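Local structure of capsule biosynthesis protein CapD proenzyme (Bacillus anthracis, 3G9K) at residues A[63-68]-A[176-181]; A[104-109]-A[216-221]; A[183-186]-A[192-195]; A[197-202]-A[208-213]. The protein cleaves the poly-gamma-D-glutamate capsule and, as a transpeptidase, joins it by an amide bond to meso-diaminopimelic acid in the peptidoglycan scaffold. All coordinates share one frame; numbering follows the deposited sequence.

Contact 1. Residues A[63-68]-A[176-181]; sequences SGIGGG and TDLART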
# COMPACT_ATOMS: atom_id res chain seq x y z
N SER A 63 4.11 -4.14 -6.96
CA SER A 63 3.16 -5.13 -6.49
C SER A 63 2.93 -6.11 -7.63
O SER A 63 3.35 -5.86 -8.77
CB SER A 63 1.83 -4.50 -6.07
OG SER A 63 1.03 -4.08 -7.21
N GLY A 64 2.23 -7.20 -7.32
CA GLY A 64 1.76 -8.10 -8.37
C GLY A 64 1.46 -9.51 -7.93
O GLY A 64 1.36 -9.81 -6.74
N ILE A 65 1.31 -10.41 -8.91
CA ILE A 65 0.82 -11.76 -8.59
C ILE A 65 1.86 -12.54 -7.78
O ILE A 65 1.52 -13.52 -7.14
CB ILE A 65 0.29 -12.57 -9.81
CG1 ILE A 65 1.36 -12.79 -10.89
CG2 ILE A 65 -0.87 -11.83 -10.41
CD1 ILE A 65 0.88 -13.63 -12.05
N GLY A 66 3.12 -12.09 -7.83
CA GLY A 66 4.23 -12.75 -7.11
C GLY A 66 4.31 -12.32 -5.66
O GLY A 66 5.16 -12.80 -4.92
N GLY A 67 3.45 -11.38 -5.27
CA GLY A 67 3.37 -10.86 -3.89
C GLY A 67 2.11 -11.10 -3.04
O GLY A 67 1.48 -12.19 -3.08
N GLY A 68 1.76 -10.08 -2.26
CA GLY A 68 0.65 -10.14 -1.34
C GLY A 68 0.12 -8.77 -1.06
O GLY A 68 0.51 -7.82 -1.71
N THR A 176 4.37 -10.97 -22.69
CA THR A 176 3.76 -12.17 -23.20
C THR A 176 3.66 -13.34 -22.23
O THR A 176 2.60 -13.94 -22.12
CB THR A 176 4.48 -12.61 -24.46
OG1 THR A 176 4.36 -11.55 -25.41
CG2 THR A 176 3.87 -13.90 -25.01
N ASP A 177 4.74 -13.66 -21.53
CA ASP A 177 4.74 -14.70 -20.49
C ASP A 177 3.70 -14.40 -19.42
O ASP A 177 2.95 -15.30 -19.02
CB ASP A 177 6.10 -14.86 -19.80
CG ASP A 177 7.21 -15.40 -20.72
OD1 ASP A 177 6.93 -15.80 -21.85
OD2 ASP A 177 8.37 -15.48 -20.26
N LEU A 178 3.66 -13.16 -18.93
CA LEU A 178 2.67 -12.76 -17.94
C LEU A 178 1.23 -12.86 -18.46
O LEU A 178 0.33 -13.24 -17.70
CB LEU A 178 2.95 -11.34 -17.38
CG LEU A 178 2.03 -10.75 -16.29
CD1 LEU A 178 1.98 -11.65 -15.04
CD2 LEU A 178 2.50 -9.30 -15.92
N ALA A 179 1.00 -12.44 -19.71
CA ALA A 179 -0.33 -12.63 -20.32
C ALA A 179 -0.75 -14.08 -20.28
O ALA A 179 -1.83 -14.38 -19.86
CB ALA A 179 -0.37 -12.08 -21.73
N ARG A 180 0.14 -15.00 -20.64
CA ARG A 180 -0.13 -16.42 -20.56
C ARG A 180 -0.56 -16.82 -19.16
O ARG A 180 -1.59 -17.51 -19.01
CB ARG A 180 1.09 -17.23 -20.98
CG ARG A 180 0.82 -18.72 -21.12
CD ARG A 180 2.06 -19.44 -21.68
NE ARG A 180 2.52 -18.77 -22.89
CZ ARG A 180 3.68 -18.13 -23.04
NH1 ARG A 180 4.58 -18.05 -22.07
NH2 ARG A 180 3.95 -17.55 -24.20
N THR A 181 0.20 -16.41 -18.14
CA THR A 181 -0.13 -16.74 -16.77
C THR A 181 -1.48 -16.19 -16.39
O THR A 181 -2.30 -16.89 -15.79
CB THR A 181 0.97 -16.27 -15.77
OG1 THR A 181 2.23 -16.85 -16.15
CG2 THR A 181 0.63 -16.62 -14.24
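The end of one isoleucine carries the whole touch between a glycine-rich loop and a helix here: CD1 of I65 reaches the first turns of helix 176-188 and touches two of its side chains. It meets CD1 of L178 at 3.8 Å, the two chains sliding past each other in opposite directions. T181 adds its methyl CG2, 3.7 Å from I65 CD1, and the two side chains pass at a slant. L178 and T181 are three positions apart, so they stand on the same side of the helix. Extension of the isoleucine makes the reach possible: CG1 sits between the backbone N and the carbonyl carbon (chi1 60°), while CD1 continues trans from CA (chi2 177°). The CA atoms of I65 and L178 stay 9.6 Å apart, and both side chains reach into the gap. The loop leads from helix 44-58 into strand 68-74 of the gamma-glutamyltransferase fold, and it turns through a type I beta turn from G64 to G67, closed by the bond from G67 N to G64 O at 3.0 Å. I65 is the second residue of that turn, with its side chain directed outward to the helix. T181 keeps its hydroxyl for another partner: OG1 is hydrogen-bonded to the carbonyl of A31 in the neighbouring CapD chain, while F33 of that chain also packs on I65.

Contact 2. Residues A[104-109]-A[216-221]; sequences FVAGME and YKVEVR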
# COMPACT_ATOMS: atom_id res chain seq x y z
N PHE A 104 -1.51 -12.86 -3.40
CA PHE A 104 -2.28 -11.96 -4.26
C PHE A 104 -3.46 -12.66 -5.00
O PHE A 104 -4.64 -12.23 -4.89
CB PHE A 104 -1.32 -11.33 -5.29
CG PHE A 104 -1.97 -10.28 -6.15
CD1 PHE A 104 -2.66 -10.64 -7.31
CD2 PHE A 104 -1.85 -8.94 -5.84
CE1 PHE A 104 -3.27 -9.68 -8.13
CE2 PHE A 104 -2.46 -7.96 -6.65
CZ PHE A 104 -3.15 -8.36 -7.81
N VAL A 105 -3.14 -13.69 -5.80
CA VAL A 105 -4.13 -14.39 -6.63
C VAL A 105 -5.28 -15.00 -5.78
O VAL A 105 -6.48 -14.81 -6.11
CB VAL A 105 -3.45 -15.39 -7.57
CG1 VAL A 105 -4.49 -16.29 -8.29
CG2 VAL A 105 -2.59 -14.62 -8.57
N ALA A 106 -4.92 -15.69 -4.70
CA ALA A 106 -5.87 -16.23 -3.70
C ALA A 106 -6.71 -15.13 -3.01
O ALA A 106 -7.94 -15.31 -2.81
CB ALA A 106 -5.16 -17.06 -2.66
N GLY A 107 -6.08 -14.00 -2.68
CA GLY A 107 -6.78 -12.85 -2.12
C GLY A 107 -7.87 -12.32 -3.00
O GLY A 107 -9.00 -12.15 -2.56
N MSE A 108 -7.48 -12.03 -4.25
CA MSE A 108 -8.42 -11.48 -5.23
C MSE A 108 -9.58 -12.45 -5.48
O MSE A 108 -10.74 -12.01 -5.56
CB MSE A 108 -7.70 -11.15 -6.54
CG MSE A 108 -6.64 -10.04 -6.43
SE MSE A 108 -7.32 -8.38 -5.68
CE MSE A 108 -6.21 -8.18 -4.13
N GLU A 109 -9.29 -13.76 -5.58
CA GLU A 109 -10.37 -14.71 -5.79
C GLU A 109 -11.32 -14.79 -4.60
O GLU A 109 -12.53 -14.85 -4.79
CB GLU A 109 -9.87 -16.11 -6.12
CG GLU A 109 -11.02 -17.11 -6.36
CD GLU A 109 -10.52 -18.36 -7.02
OE1 GLU A 109 -10.18 -18.30 -8.22
OE2 GLU A 109 -10.42 -19.37 -6.33
N TYR A 216 -1.79 -22.53 0.43
CA TYR A 216 -1.96 -21.14 0.78
C TYR A 216 -3.42 -20.86 1.14
O TYR A 216 -4.32 -21.27 0.43
CB TYR A 216 -1.55 -20.20 -0.36
CG TYR A 216 -1.71 -18.75 0.11
CD1 TYR A 216 -2.89 -18.05 -0.07
CD2 TYR A 216 -0.67 -18.13 0.84
CE1 TYR A 216 -3.04 -16.74 0.40
CE2 TYR A 216 -0.83 -16.81 1.32
CZ TYR A 216 -2.01 -16.14 1.11
OH TYR A 216 -2.18 -14.87 1.60
N LYS A 217 -3.64 -20.13 2.24
CA LYS A 217 -4.98 -19.68 2.65
C LYS A 217 -5.01 -18.20 3.03
O LYS A 217 -4.13 -17.72 3.77
CB LYS A 217 -5.47 -20.49 3.85
CG LYS A 217 -5.69 -21.99 3.54
CD LYS A 217 -6.73 -22.21 2.43
CE LYS A 217 -6.77 -23.66 1.95
NZ LYS A 217 -7.19 -23.76 0.51
N VAL A 218 -6.01 -17.50 2.51
CA VAL A 218 -6.32 -16.13 2.94
C VAL A 218 -6.84 -16.10 4.37
O VAL A 218 -7.40 -17.09 4.83
CB VAL A 218 -7.38 -15.49 2.02
CG1 VAL A 218 -7.76 -14.16 2.52
CG2 VAL A 218 -6.85 -15.39 0.62
N GLU A 219 -6.62 -15.00 5.07
CA GLU A 219 -7.27 -14.78 6.38
C GLU A 219 -8.20 -13.57 6.31
O GLU A 219 -7.83 -12.52 5.75
CB GLU A 219 -6.22 -14.62 7.46
CG GLU A 219 -5.29 -15.85 7.59
CD GLU A 219 -6.01 -17.11 8.14
OE1 GLU A 219 -7.06 -16.95 8.79
OE2 GLU A 219 -5.55 -18.25 7.89
N VAL A 220 -9.42 -13.75 6.83
CA VAL A 220 -10.40 -12.68 6.99
C VAL A 220 -10.29 -12.23 8.43
O VAL A 220 -10.24 -13.07 9.33
CB VAL A 220 -11.81 -13.14 6.61
CG1 VAL A 220 -12.84 -12.04 6.82
CG2 VAL A 220 -11.81 -13.62 5.17
N ARG A 221 -10.15 -10.92 8.64
CA ARG A 221 -9.87 -10.37 9.96
C ARG A 221 -10.82 -9.20 10.18
O ARG A 221 -11.36 -8.65 9.22
CB ARG A 221 -8.42 -9.91 10.09
CG ARG A 221 -7.38 -10.96 9.74
CD ARG A 221 -5.98 -10.48 10.15
NE ARG A 221 -4.89 -11.30 9.60
CZ ARG A 221 -4.50 -12.48 10.07
NH1 ARG A 221 -5.07 -13.01 11.16
NH2 ARG A 221 -3.51 -13.14 9.46
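A106, on the first turns of helix 104-115, presses its methyl against Y216 and V218 in the chain that leads into strand 219-228. Y216 can be followed outward from its backbone. Its CB lies against the ring of Y194, and CG stands anti to the backbone N (chi1 -178°), which carries the ring toward the helix. The CD1 and CE1 side of the ring then receives the A106 methyl, with CB of A106 3.6 Å from Y216 CD1 and 3.7 Å from CE1; the approach is oblique to the ring. At the far end the hydroxyl OH turns to a different partner, the carbonyl of R85, and this bond fixes the tip of the tyrosine while its flank packs on the helix.

Two residues on, V218 meets the same helix turn through one branch. Its CG2 comes within 3.6 Å of A106 O and within 3.7 Å of G107 N, so this methyl lies over the peptide that joins the two residues, and it is also 4.1 Å from A106 CB. G107 has no side chain, and the backbones come close here: the CA atoms of G107 and V218 are 6.0 Å apart. V218 also touches Y110 farther along the helix. Helix 104-115 thus packs on the loop that leads into strand 219-228, and V218 extends the packing to I82 on the four-stranded sheet, as in the Ntn-hydrolase fold, where helices pack against antiparallel sheets.

Contact 3. Residues A[183-186]-A[192-195]; sequences KKIQ and GFYE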
# COMPACT_ATOMS: atom_id res chain seq x y z
N LYS A 183 -3.96 -15.32 -18.35
CA LYS A 183 -5.01 -16.04 -19.07
C LYS A 183 -5.30 -17.40 -18.44
O LYS A 183 -6.46 -17.82 -18.37
CB LYS A 183 -4.63 -16.16 -20.56
CG LYS A 183 -4.81 -14.84 -21.29
CD LYS A 183 -4.13 -14.83 -22.66
CE LYS A 183 -4.77 -13.84 -23.56
NZ LYS A 183 -4.37 -14.07 -24.99
N LYS A 184 -4.27 -18.07 -17.89
CA LYS A 184 -4.47 -19.35 -17.20
C LYS A 184 -5.29 -19.18 -15.94
O LYS A 184 -6.16 -19.97 -15.64
CB LYS A 184 -3.12 -20.01 -16.84
CG LYS A 184 -3.22 -21.55 -16.63
CD LYS A 184 -1.82 -22.15 -16.53
CE LYS A 184 -1.79 -23.67 -16.63
NZ LYS A 184 -2.40 -24.41 -15.52
N ILE A 185 -4.97 -18.14 -15.18
CA ILE A 185 -5.74 -17.79 -14.00
C ILE A 185 -7.19 -17.40 -14.42
O ILE A 185 -8.15 -17.74 -13.74
CB ILE A 185 -5.06 -16.61 -13.26
CG1 ILE A 185 -3.75 -17.03 -12.62
CG2 ILE A 185 -5.99 -15.98 -12.23
CD1 ILE A 185 -2.88 -15.88 -12.16
N GLN A 186 -7.31 -16.67 -15.53
CA GLN A 186 -8.63 -16.25 -16.04
C GLN A 186 -9.50 -17.50 -16.34
O GLN A 186 -10.68 -17.52 -16.00
CB GLN A 186 -8.49 -15.37 -17.26
CG GLN A 186 -9.83 -14.89 -17.87
CD GLN A 186 -9.56 -14.07 -19.08
OE1 GLN A 186 -8.90 -14.54 -19.99
NE2 GLN A 186 -10.04 -12.83 -19.09
N GLY A 192 -5.03 -22.13 -11.43
CA GLY A 192 -4.13 -21.76 -12.50
C GLY A 192 -2.80 -21.20 -12.06
O GLY A 192 -1.90 -21.10 -12.86
N PHE A 193 -2.73 -20.73 -10.81
CA PHE A 193 -1.49 -20.19 -10.20
C PHE A 193 -0.91 -21.19 -9.18
O PHE A 193 0.28 -21.46 -9.23
CB PHE A 193 -1.80 -18.87 -9.53
CG PHE A 193 -0.60 -18.16 -8.92
CD1 PHE A 193 0.14 -17.24 -9.66
CD2 PHE A 193 -0.26 -18.35 -7.58
CE1 PHE A 193 1.20 -16.57 -9.11
CE2 PHE A 193 0.82 -17.66 -7.02
CZ PHE A 193 1.55 -16.79 -7.78
N TYR A 194 -1.76 -21.73 -8.28
CA TYR A 194 -1.33 -22.50 -7.11
C TYR A 194 -1.18 -24.01 -7.40
O TYR A 194 -0.77 -24.75 -6.53
CB TYR A 194 -2.27 -22.25 -5.94
CG TYR A 194 -2.25 -20.84 -5.42
CD1 TYR A 194 -1.28 -20.42 -4.50
CD2 TYR A 194 -3.12 -19.89 -5.93
CE1 TYR A 194 -1.23 -19.11 -4.07
CE2 TYR A 194 -3.10 -18.61 -5.51
CZ TYR A 194 -2.15 -18.20 -4.56
OH TYR A 194 -2.14 -16.90 -4.15
N GLU A 195 -1.44 -24.43 -8.64
CA GLU A 195 -1.27 -25.82 -9.05
C GLU A 195 -0.83 -25.77 -10.49
O GLU A 195 -0.72 -24.71 -11.07
CB GLU A 195 -2.55 -26.62 -8.89
CG GLU A 195 -3.13 -26.61 -7.48
CD GLU A 195 -4.46 -27.34 -7.41
OE1 GLU A 195 -4.65 -28.32 -8.14
OE2 GLU A 195 -5.33 -26.93 -6.63
O HOH W 1 -0.75 -23.51 -13.45
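This is a close helix-helix contact across a tight connection, between the second half of helix 176-188 and the short helix 191-194 that follows it. Backbone proximity dominates: the CA atoms of I185 and G192 are 4.5 Å apart, and G192, without a side chain, lies directly against the backbone of K184 and I185.

I185 supplies the apolar part. It lies side by side with F193, both pointing the same way, and its CG1 is 4.1 Å from F193 CB. CD1 of I185 approaches the phenylalanine obliquely, equally near CB and CD1. F193 has CG anti to its backbone N (chi1 -177°), which sends the ring on past the isoleucine to V105 of helix 104-115 and to F33 of the other CapD chain.

K184 covers the more polar side. The aliphatic part of its chain runs alongside the short helix, CD lying 3.8 Å from G192 O, and a bend at chi4 (-67°) turns the ammonium group to a water. This water accepts from K184 NZ at 2.8 Å and also lies within hydrogen-bonding distance of both G192 O and E195 O, 2.7 Å from each. NZ has a second, charged partner in E188, so the lysine joins its own helix to the carbonyls of G192 and of E195, which follows the short helix. Taken together, the two helices and the short link between them form a tight corner where the chain bends sharply, with G192 at the closest point, within the gamma-glutamyltranspeptidase domain.

Contact 4. Residues A[197-202]-A[208-213]; sequences GVARAI and ISLEDI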
# COMPACT_ATOMS: atom_id res chain seq x y z
N GLY A 197 1.36 -26.10 -14.08
CA GLY A 197 2.61 -25.58 -14.56
C GLY A 197 3.12 -24.33 -13.87
O GLY A 197 4.33 -24.19 -13.66
N VAL A 198 2.22 -23.41 -13.49
CA VAL A 198 2.67 -22.19 -12.90
C VAL A 198 3.26 -22.51 -11.54
O VAL A 198 4.33 -22.00 -11.21
CB VAL A 198 1.56 -21.14 -12.74
CG1 VAL A 198 2.08 -19.93 -11.88
CG2 VAL A 198 1.12 -20.65 -14.11
N ALA A 199 2.54 -23.33 -10.77
CA ALA A 199 3.01 -23.81 -9.48
C ALA A 199 4.33 -24.54 -9.60
O ALA A 199 5.24 -24.33 -8.79
CB ALA A 199 1.97 -24.70 -8.82
N ARG A 200 4.48 -25.33 -10.66
CA ARG A 200 5.75 -25.96 -10.91
C ARG A 200 6.86 -24.92 -11.14
O ARG A 200 7.97 -25.09 -10.60
CB ARG A 200 5.66 -26.98 -12.06
CG ARG A 200 4.94 -28.27 -11.68
CD ARG A 200 5.06 -29.35 -12.73
NE ARG A 200 4.41 -29.03 -14.01
CZ ARG A 200 3.10 -29.18 -14.27
NH1 ARG A 200 2.25 -29.61 -13.33
NH2 ARG A 200 2.64 -28.87 -15.48
N ALA A 201 6.59 -23.88 -11.94
CA ALA A 201 7.56 -22.80 -12.19
C ALA A 201 7.98 -22.09 -10.90
O ALA A 201 9.18 -21.82 -10.71
CB ALA A 201 6.99 -21.77 -13.18
N ILE A 202 7.00 -21.77 -10.06
CA ILE A 202 7.27 -21.13 -8.76
C ILE A 202 8.10 -22.03 -7.87
O ILE A 202 9.02 -21.57 -7.14
CB ILE A 202 5.97 -20.77 -8.02
CG1 ILE A 202 5.14 -19.75 -8.81
CG2 ILE A 202 6.27 -20.21 -6.60
CD1 ILE A 202 3.67 -19.65 -8.29
N ILE A 208 10.21 -23.84 -3.24
CA ILE A 208 9.05 -23.97 -2.40
C ILE A 208 8.31 -25.19 -2.90
O ILE A 208 8.20 -25.38 -4.11
CB ILE A 208 8.13 -22.73 -2.44
CG1 ILE A 208 8.84 -21.52 -1.81
CG2 ILE A 208 6.86 -23.01 -1.63
CD1 ILE A 208 7.99 -20.18 -1.86
N SER A 209 7.86 -26.03 -1.97
CA SER A 209 7.17 -27.27 -2.36
C SER A 209 5.82 -26.99 -2.98
O SER A 209 5.16 -26.01 -2.65
CB SER A 209 6.98 -28.22 -1.19
OG SER A 209 6.06 -27.72 -0.25
N LEU A 210 5.41 -27.87 -3.88
CA LEU A 210 4.05 -27.79 -4.46
C LEU A 210 3.01 -27.84 -3.34
O LEU A 210 2.00 -27.14 -3.42
CB LEU A 210 3.84 -28.91 -5.49
CG LEU A 210 4.67 -28.85 -6.78
CD1 LEU A 210 4.40 -30.09 -7.60
CD2 LEU A 210 4.34 -27.57 -7.55
N GLU A 211 3.29 -28.57 -2.27
CA GLU A 211 2.42 -28.64 -1.11
C GLU A 211 2.22 -27.26 -0.42
O GLU A 211 1.11 -26.91 -0.04
CB GLU A 211 2.97 -29.65 -0.07
CG GLU A 211 2.87 -31.17 -0.46
CD GLU A 211 3.80 -31.63 -1.57
OE1 GLU A 211 4.79 -30.94 -1.86
OE2 GLU A 211 3.56 -32.75 -2.14
N ASP A 212 3.31 -26.52 -0.20
CA ASP A 212 3.20 -25.20 0.44
C ASP A 212 2.44 -24.25 -0.47
O ASP A 212 1.66 -23.43 -0.04
CB ASP A 212 4.58 -24.58 0.70
CG ASP A 212 5.21 -25.03 1.99
OD1 ASP A 212 4.47 -25.48 2.90
OD2 ASP A 212 6.45 -24.92 2.09
N ILE A 213 2.70 -24.31 -1.76
CA ILE A 213 2.03 -23.44 -2.73
C ILE A 213 0.52 -23.69 -2.74
O ILE A 213 -0.28 -22.75 -2.66
CB ILE A 213 2.66 -23.57 -4.12
CG1 ILE A 213 4.12 -23.06 -4.07
CG2 ILE A 213 1.84 -22.80 -5.18
CD1 ILE A 213 4.98 -23.47 -5.25
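Helix 196-206 and the short helix 210-214 are two consecutive helices joined by a short loop and packed against each other through small and branched apolar side chains. A199 is the first residue of the leading helix to take part. Its methyl CB faces the second helix and is shared between two partners, L210 CD2 at 3.9 Å and I213 CG2 at 4.1 Å. The carbonyl of the same residue is also covered, for L210 CD2 comes within 3.6 Å of A199 O and I213 CD1 approaches it from its own branch. L210 has CG anti to its carbonyl carbon (chi1 -67°), and its tip bends back to the first helix although CB starts out alongside it.

R200 comes next at the outer margin of the contact. Its CB leads away from the second helix, yet the CG methylene still brushes L210 CD2, and the leucine methyl also sits near the R200 backbone N. A201 points to the other CapD chain, where it packs on T30.

One turn after A199, I202 closes the inner side. Its CG2 lies 3.8 Å from I213 CD1 as the two side chains meet at an angle, and I202 also packs on F193 and on F33 of the other CapD chain. The second helix is held at its start by S209 in the N-cap position: OG of S209 accepts from D212 N at 3.0 Å, with an N-H...O angle of 157°.

All four contacts lie in one of the two chains made from the single CapD precursor. Contact 2 closes a loop of about 106 residues that holds contacts 3 and 4, in series, while contact 1 crosses it along the sequence. Helix 176-188 serves contacts 1 and 3, centres about 10 Å apart; helices 191-194 and 196-206 follow each other to join contacts 3 and 4, about 12 Å apart at their centres. Contacts 2 and 4 are farthest apart, about 17 Å between centres, but strand 219-228 is the next element after helix 210-214. I65, F104 and V105 join contacts 1 and 2, so the four contacts adjoin as one connected patch, bordered by F33 of the other CapD chain on I65, F193 and I202.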